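Local coordinates for glycosylation Associate Protein 2 (Streptococcus agalactiae serotype V, PDB 6OYC) that probably takes part, as a component of the accessory Sec system, in the glycosylation and export of streptococcal surface proteins, at residues B[313-316]-B[317-321]; B[413-416]-B[417-421]; B[68-71]-B[72-76]. All coordinates share one frame; numbering follows the deposited sequence.

Contact 1. Residues B[313-316]-B[317-321]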
loop_
_atom_site.group_PDB
_atom_site.type_symbol
_atom_site.label_atom_id
_atom_site.label_comp_id
_atom_site.label_asym_id
_atom_site.label_seq_id
_atom_site.Cartn_x
_atom_site.Cartn_y
_atom_site.Cartn_z
ATOM N N PHE B 313 -7.961 6.488 -2.926
ATOM C CA PHE B 313 -8.683 5.480 -3.698
ATOM C C PHE B 313 -9.929 6.069 -4.356
ATOM O O PHE B 313 -10.128 5.954 -5.569
ATOM C CB PHE B 313 -9.071 4.316 -2.793
ATOM C CG PHE B 313 -9.819 3.209 -3.499
ATOM C CD1 PHE B 313 -9.143 2.289 -4.288
ATOM C CD2 PHE B 313 -11.193 3.089 -3.364
ATOM C CE1 PHE B 313 -9.816 1.262 -4.922
ATOM C CE2 PHE B 313 -11.888 2.069 -4.004
ATOM C CZ PHE B 313 -11.195 1.151 -4.786
ATOM N N TRP B 314 -10.799 6.679 -3.562
ATOM C CA TRP B 314 -12.067 7.115 -4.128
ATOM C C TRP B 314 -11.876 8.277 -5.095
ATOM O O TRP B 314 -12.575 8.364 -6.110
ATOM C CB TRP B 314 -13.032 7.469 -3.005
ATOM C CG TRP B 314 -13.443 6.265 -2.248
ATOM C CD1 TRP B 314 -13.133 5.957 -0.946
ATOM C CD2 TRP B 314 -14.240 5.182 -2.737
ATOM N NE1 TRP B 314 -13.689 4.746 -0.603
ATOM C CE2 TRP B 314 -14.375 4.251 -1.680
ATOM C CE3 TRP B 314 -14.840 4.903 -3.968
ATOM C CZ2 TRP B 314 -15.091 3.067 -1.814
ATOM C CZ3 TRP B 314 -15.561 3.726 -4.101
ATOM C CH2 TRP B 314 -15.684 2.821 -3.024
ATOM N N MET B 315 -10.920 9.164 -4.819
ATOM C CA MET B 315 -10.667 10.272 -5.731
ATOM C C MET B 315 -10.213 9.771 -7.092
ATOM O O MET B 315 -10.661 10.274 -8.127
ATOM C CB MET B 315 -9.621 11.207 -5.137
ATOM C CG MET B 315 -9.132 12.273 -6.095
ATOM S SD MET B 315 -7.809 13.222 -5.332
ATOM C CE MET B 315 -6.428 12.092 -5.493
ATOM N N MET B 316 -9.321 8.776 -7.112
ATOM C CA MET B 316 -8.823 8.261 -8.382
ATOM C C MET B 316 -9.831 7.345 -9.054
ATOM O O MET B 316 -9.822 7.217 -10.284
ATOM C CB MET B 316 -7.501 7.522 -8.177
ATOM C CG MET B 316 -6.421 8.384 -7.566
ATOM S SD MET B 316 -6.126 9.907 -8.507
ATOM C CE MET B 316 -5.184 9.247 -9.884
ATOM N N LYS B 317 -10.704 6.704 -8.276
ATOM C CA LYS B 317 -11.760 5.908 -8.888
ATOM C C LYS B 317 -12.764 6.791 -9.621
ATOM O O LYS B 317 -13.342 6.371 -10.632
ATOM C CB LYS B 317 -12.462 5.060 -7.829
ATOM C CG LYS B 317 -13.079 3.772 -8.370
ATOM C CD LYS B 317 -13.295 2.748 -7.251
ATOM C CE LYS B 317 -14.420 1.749 -7.568
ATOM N NZ LYS B 317 -14.302 1.000 -8.846
ATOM N N SER B 318 -12.963 8.021 -9.143
ATOM C CA SER B 318 -13.968 8.895 -9.731
ATOM C C SER B 318 -13.552 9.426 -11.097
ATOM O O SER B 318 -14.416 9.852 -11.872
ATOM C CB SER B 318 -14.265 10.053 -8.780
ATOM O OG SER B 318 -13.124 10.866 -8.612
ATOM N N MET B 319 -12.260 9.398 -11.415
ATOM C CA MET B 319 -11.784 9.858 -12.710
ATOM C C MET B 319 -12.074 8.881 -13.838
ATOM O O MET B 319 -11.756 9.202 -14.988
ATOM C CB MET B 319 -10.282 10.116 -12.643
ATOM C CG MET B 319 -9.864 10.896 -11.419
ATOM S SD MET B 319 -9.771 12.652 -11.768
ATOM C CE MET B 319 -9.672 13.350 -10.109
ATOM N N LYS B 320 -12.621 7.700 -13.533
ATOM C CA LYS B 320 -13.004 6.709 -14.540
ATOM C C LYS B 320 -11.859 6.426 -15.515
ATOM O O LYS B 320 -12.068 6.015 -16.659
ATOM C CB LYS B 320 -14.279 7.145 -15.272
ATOM C CG LYS B 320 -15.457 7.439 -14.329
ATOM C CD LYS B 320 -16.046 6.148 -13.730
ATOM C CE LYS B 320 -17.558 6.254 -13.485
ATOM N NZ LYS B 320 -18.334 5.093 -14.049
ATOM N N THR B 321 -10.639 6.632 -15.057
ATOM C CA THR B 321 -9.428 6.356 -15.807
ATOM C C THR B 321 -8.651 5.220 -15.136
ATOM O O THR B 321 -8.841 4.954 -13.945
ATOM C CB THR B 321 -8.576 7.637 -15.873
ATOM O OG1 THR B 321 -7.497 7.476 -16.802
ATOM C CG2 THR B 321 -8.017 7.980 -14.498
#
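The first torsions of Phe313 (chi1 -180°) and Lys317 (chi1 -153°) both carry CG away from the backbone N, and because the two residues stand one helical turn apart their side chains run out side by side in the same direction. The lysine chain, extended as far as CE, lays its CD against the ring of Phe313, 3.6 Å from CE2. Trp314, whose first torsion puts CG beside its own backbone N, brings its indole to the same methylenes, with CZ3 of Trp314 4.0 Å from CD of Lys317. The two rings also meet: CD2 of Phe313 sits over the centre of one indole face. Lysine suits this place because its hydrocarbon part can lie along aromatics while the ammonium reaches onward, here to a salt bridge with Glu82.

On another side of the helix, Met315 and Met319 lie alongside each other, CG of the first 4.2 Å from CE of the second, and both also touch helix 495-514. These flexible, unbranched chains can bend to fit between packed elements.

The backbone bonds change toward the helix end. Lys317 N donates to Phe313 O at 2.9 Å and Ser318 N to Trp314 O at 3.1 Å. Next, the hydroxyl OG of Ser318 turns back to Met315 O at 2.6 Å, giving that carbonyl a close partner, tilted 34° from its plane, where the amide of Ser318 offers only a weak bond. Met319 N to Met316 O, at 3.5 Å, is weak as well, and Lys320 then leaves helical geometry with positive phi. Met316 is buried against strands 297-301 and 323-327, the two parallel neighbours that this short helix joins as the beta-alpha-beta crossover of an alpha/beta-hydrolase-like fold.

Contact 2. Residues B[413-416]-B[417-421]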
loop_
_atom_site.group_PDB
_atom_site.type_symbol
_atom_site.label_atom_id
_atom_site.label_comp_id
_atom_site.label_asym_id
_atom_site.label_seq_id
_atom_site.Cartn_x
_atom_site.Cartn_y
_atom_site.Cartn_z
ATOM N N PHE B 413 8.024 19.471 11.529
ATOM C CA PHE B 413 7.856 18.169 10.888
ATOM C C PHE B 413 9.058 17.311 11.280
ATOM O O PHE B 413 9.937 17.031 10.449
ATOM C CB PHE B 413 7.727 18.327 9.364
ATOM C CG PHE B 413 7.307 17.075 8.655
ATOM C CD1 PHE B 413 6.085 16.485 8.923
ATOM C CD2 PHE B 413 8.136 16.493 7.709
ATOM C CE1 PHE B 413 5.697 15.335 8.270
ATOM C CE2 PHE B 413 7.755 15.342 7.048
ATOM C CZ PHE B 413 6.532 14.763 7.329
ATOM N N ALA B 414 9.084 16.891 12.551
ATOM C CA ALA B 414 10.321 16.406 13.158
ATOM C C ALA B 414 10.837 15.127 12.495
ATOM O O ALA B 414 12.056 14.924 12.401
ATOM C CB ALA B 414 10.107 16.206 14.655
ATOM N N THR B 415 9.936 14.265 12.002
ATOM C CA THR B 415 10.329 13.020 11.332
ATOM C C THR B 415 11.280 13.234 10.152
ATOM O O THR B 415 11.882 12.273 9.662
ATOM C CB THR B 415 9.096 12.259 10.832
ATOM O OG1 THR B 415 9.494 11.015 10.228
ATOM C CG2 THR B 415 8.334 13.096 9.792
ATOM N N SER B 416 11.412 14.471 9.667
ATOM C CA SER B 416 12.341 14.723 8.569
ATOM C C SER B 416 13.773 14.424 8.986
ATOM O O SER B 416 14.608 14.065 8.143
ATOM C CB SER B 416 12.223 16.172 8.081
ATOM O OG SER B 416 12.557 17.118 9.089
ATOM N N LEU B 417 14.075 14.562 10.279
ATOM C CA LEU B 417 15.403 14.205 10.771
ATOM C C LEU B 417 15.666 12.719 10.587
ATOM O O LEU B 417 16.760 12.316 10.176
ATOM C CB LEU B 417 15.540 14.602 12.243
ATOM C CG LEU B 417 15.236 16.072 12.557
ATOM C CD1 LEU B 417 15.643 16.442 13.970
ATOM C CD2 LEU B 417 15.928 16.983 11.546
ATOM N N ASP B 418 14.665 11.886 10.870
ATOM C CA ASP B 418 14.818 10.455 10.621
ATOM C C ASP B 418 14.927 10.160 9.135
ATOM O O ASP B 418 15.672 9.257 8.735
ATOM C CB ASP B 418 13.650 9.702 11.240
ATOM C CG ASP B 418 13.633 9.822 12.753
ATOM O OD1 ASP B 418 14.703 9.609 13.389
ATOM O OD2 ASP B 418 12.556 10.147 13.302
ATOM N N ILE B 419 14.229 10.929 8.303
ATOM C CA ILE B 419 14.347 10.742 6.863
ATOM C C ILE B 419 15.755 11.086 6.384
ATOM O O ILE B 419 16.314 10.392 5.527
ATOM C CB ILE B 419 13.268 11.561 6.143
ATOM C CG1 ILE B 419 11.887 11.109 6.633
ATOM C CG2 ILE B 419 13.389 11.390 4.639
ATOM C CD1 ILE B 419 10.717 11.908 6.060
ATOM N N GLN B 420 16.363 12.146 6.938
ATOM C CA GLN B 420 17.750 12.437 6.581
ATOM C C GLN B 420 18.691 11.356 7.097
ATOM O O GLN B 420 19.645 10.971 6.402
ATOM C CB GLN B 420 18.197 13.803 7.114
ATOM C CG GLN B 420 19.641 14.126 6.683
ATOM C CD GLN B 420 20.028 15.585 6.847
ATOM O OE1 GLN B 420 19.239 16.494 6.564
ATOM N NE2 GLN B 420 21.255 15.816 7.317
ATOM N N LEU B 421 18.459 10.875 8.323
ATOM C CA LEU B 421 19.219 9.729 8.812
ATOM C C LEU B 421 19.094 8.547 7.866
ATOM O O LEU B 421 20.098 7.933 7.485
ATOM C CB LEU B 421 18.751 9.329 10.205
ATOM C CG LEU B 421 19.439 10.068 11.345
ATOM C CD1 LEU B 421 18.924 9.544 12.680
ATOM C CD2 LEU B 421 20.960 9.938 11.222
HETATM O O HOH W 1 10.233 9.305 12.228
#
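Thr415 and Asp418 are joined through a water molecule that lies 2.7 Å from OG1 of Thr415 and 2.7 Å from OD2 of Asp418. Toward the carboxylate the water is the donor; the two side-chain oxygens themselves are too far apart to bond directly. The other carboxylate oxygen, OD1, accepts from the backbone N of Asn155, which gives each oxygen of Asp418 a partner. An acidic residue near a helix start would also be expected to interact favourably with the positive end of the helix dipole.

Phe413 O is gripped twice. Ser416 N donates to it, closing a type I beta turn, and OG of Ser416 donates at 3.0 Å from the opposite face of the carbonyl plane. The serine chi1 of 62° swings OG back toward the turn, and its small side chain touches Val401 of helix 398-403. This turn leads directly into helix 416-424, one of the helices in the long connection between the parallel strands 388-392 and 452-458 of the alpha/beta-hydrolase-like sheet.

The carbonyls that follow are taken up by helix amides. Ala414 O receives Leu417 N at 3.0 Å, although the donor stands 36° out of the carbonyl plane. Thr415 O receives Ile419 N at 3.0 Å, in the carbonyl plane, while CG1 of Ile419 packs 3.2 Å from the same oxygen. Ser416 O is met by Gln420 N at 2.9 Å. The buried amide of Gln420 has its needs met beyond the helix: OE1 pairs with Ser432 OG and NE2 donates to Asp426 O and, weakly, to Thr428 O.

Contact 3. Residues B[68-71]-B[72-76]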
loop_
_atom_site.group_PDB
_atom_site.type_symbol
_atom_site.label_atom_id
_atom_site.label_comp_id
_atom_site.label_asym_id
_atom_site.label_seq_id
_atom_site.Cartn_x
_atom_site.Cartn_y
_atom_site.Cartn_z
ATOM N N GLN B 68 -12.951 -24.098 -17.197
ATOM C CA GLN B 68 -11.937 -23.504 -18.060
ATOM C C GLN B 68 -12.539 -22.463 -18.995
ATOM O O GLN B 68 -11.971 -21.377 -19.180
ATOM C CB GLN B 68 -11.222 -24.574 -18.868
ATOM C CG GLN B 68 -10.364 -23.947 -19.938
ATOM C CD GLN B 68 -9.189 -24.800 -20.322
ATOM O OE1 GLN B 68 -8.040 -24.371 -20.213
ATOM N NE2 GLN B 68 -9.464 -26.011 -20.786
ATOM N N THR B 69 -13.688 -22.771 -19.584
ATOM C CA THR B 69 -14.266 -21.955 -20.638
ATOM C C THR B 69 -15.748 -21.732 -20.377
ATOM O O THR B 69 -16.468 -22.666 -20.015
ATOM C CB THR B 69 -14.064 -22.642 -22.003
ATOM O OG1 THR B 69 -12.666 -22.926 -22.187
ATOM C CG2 THR B 69 -14.592 -21.756 -23.142
ATOM N N TYR B 70 -16.205 -20.499 -20.556
ATOM C CA TYR B 70 -17.629 -20.206 -20.473
ATOM C C TYR B 70 -18.128 -19.713 -21.825
ATOM O O TYR B 70 -17.359 -19.225 -22.651
ATOM C CB TYR B 70 -17.932 -19.154 -19.398
ATOM C CG TYR B 70 -17.598 -19.641 -18.010
ATOM C CD1 TYR B 70 -16.281 -19.739 -17.600
ATOM C CD2 TYR B 70 -18.597 -20.020 -17.122
ATOM C CE1 TYR B 70 -15.961 -20.196 -16.351
ATOM C CE2 TYR B 70 -18.287 -20.485 -15.866
ATOM C CZ TYR B 70 -16.962 -20.568 -15.489
ATOM O OH TYR B 70 -16.620 -21.022 -14.255
ATOM N N GLY B 71 -19.437 -19.841 -22.037
ATOM C CA GLY B 71 -20.067 -19.246 -23.173
ATOM C C GLY B 71 -20.100 -17.734 -23.072
ATOM O O GLY B 71 -19.638 -17.138 -22.090
ATOM N N PRO B 72 -20.669 -17.093 -24.097
ATOM C CA PRO B 72 -20.648 -15.616 -24.140
ATOM C C PRO B 72 -21.389 -14.959 -22.987
ATOM O O PRO B 72 -21.127 -13.790 -22.696
ATOM C CB PRO B 72 -21.316 -15.280 -25.490
ATOM C CG PRO B 72 -21.454 -16.596 -26.232
ATOM C CD PRO B 72 -21.387 -17.703 -25.234
ATOM N N GLU B 73 -22.314 -15.657 -22.327
ATOM C CA GLU B 73 -23.081 -15.029 -21.250
ATOM C C GLU B 73 -22.222 -14.581 -20.061
ATOM O O GLU B 73 -22.624 -13.650 -19.351
ATOM C CB GLU B 73 -24.169 -15.977 -20.773
ATOM C CG GLU B 73 -25.153 -16.349 -21.874
ATOM C CD GLU B 73 -24.747 -17.608 -22.629
ATOM O OE1 GLU B 73 -25.613 -18.162 -23.341
ATOM O OE2 GLU B 73 -23.569 -18.041 -22.513
ATOM N N LEU B 74 -21.045 -15.186 -19.846
ATOM C CA LEU B 74 -20.165 -14.764 -18.754
ATOM C C LEU B 74 -19.966 -13.253 -18.741
ATOM O O LEU B 74 -19.900 -12.632 -17.668
ATOM C CB LEU B 74 -18.814 -15.481 -18.851
ATOM C CG LEU B 74 -17.704 -15.108 -17.867
ATOM C CD1 LEU B 74 -17.994 -15.641 -16.472
ATOM C CD2 LEU B 74 -16.345 -15.611 -18.363
ATOM N N SER B 75 -19.902 -12.635 -19.923
ATOM C CA SER B 75 -19.693 -11.192 -19.991
ATOM C C SER B 75 -20.792 -10.416 -19.272
ATOM O O SER B 75 -20.545 -9.317 -18.755
ATOM C CB SER B 75 -19.624 -10.749 -21.448
ATOM O OG SER B 75 -18.506 -11.314 -22.090
ATOM N N SER B 76 -22.013 -10.953 -19.238
ATOM C CA SER B 76 -23.072 -10.223 -18.557
ATOM C C SER B 76 -22.889 -10.167 -17.037
ATOM O O SER B 76 -23.627 -9.428 -16.378
ATOM C CB SER B 76 -24.434 -10.829 -18.898
ATOM O OG SER B 76 -24.572 -12.128 -18.362
#
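Tyr70 is the first residue of 68-71 to meet 72-76, through Leu74. Its CB lies 3.8 Å from CB of Leu74, and the two buried side chains cross obliquely. The chi1 of Leu74 (175°) sends CG away from its backbone N and back toward the tyrosine: CD2 is 4.0 Å from CB of Tyr70, whereas CD1 stands over one face of the ring, 4.3 Å above its plane and offset toward the rim. Tyrosine suits a site that is apolar along the ring and polar at its end, since OH accepts from Glu67 N and donates to Val11 O.

Gly71 comes next, still extended, just before the chain turns helical at Pro72. Without a side chain, it lets OE2 of Glu73 come to 3.8 Å from CA of Gly71. The carbonyl O of Gly71 accepts from Leu74 N at 3.3 Å; the bond is nearly straight at hydrogen (161°) but arrives 41° out of the carbonyl plane. This short helical stretch, 72-76, belongs to the connection between the parallel strands 62-65 and 86-89, and Leu74 touches both Leu65 of strand 62-65 and Thr98 and Phe101 of helix 96-104.

Pro72 suits the start, where its ring fixes phi near the helical value and no amide hydrogen needs a partner. Bonds from each amide to the carbonyl three residues back continue the helical winding: Ser75 N to Pro72 O at 3.2 Å, then Ser76 N to Glu73 O at 2.8 Å. Ser76 OG also donates to Glu73 O, at 2.7 Å and in the carbonyl plane.

The three contacts follow one another in the chain as contact 3, contact 1 and contact 2, and none touches another. Contacts 1 and 2 both belong to connections of the eight-stranded mixed sheet, with centres 32 Å apart, whereas contact 3 belongs to the separate five-stranded parallel sheet. Its centre lies 28 Å from that of contact 1 and 54 Å from that of contact 2, on the far side of the chain's centre. Glu82, the salt-bridge partner of Lys317, follows contact 3 in the same connecting loop and so links the two sheet regions. Contact 1 also lies near, without touching, a possible nucleophile elbow, consistent with the hydrolase-like fold; any catalytic role remains unproven.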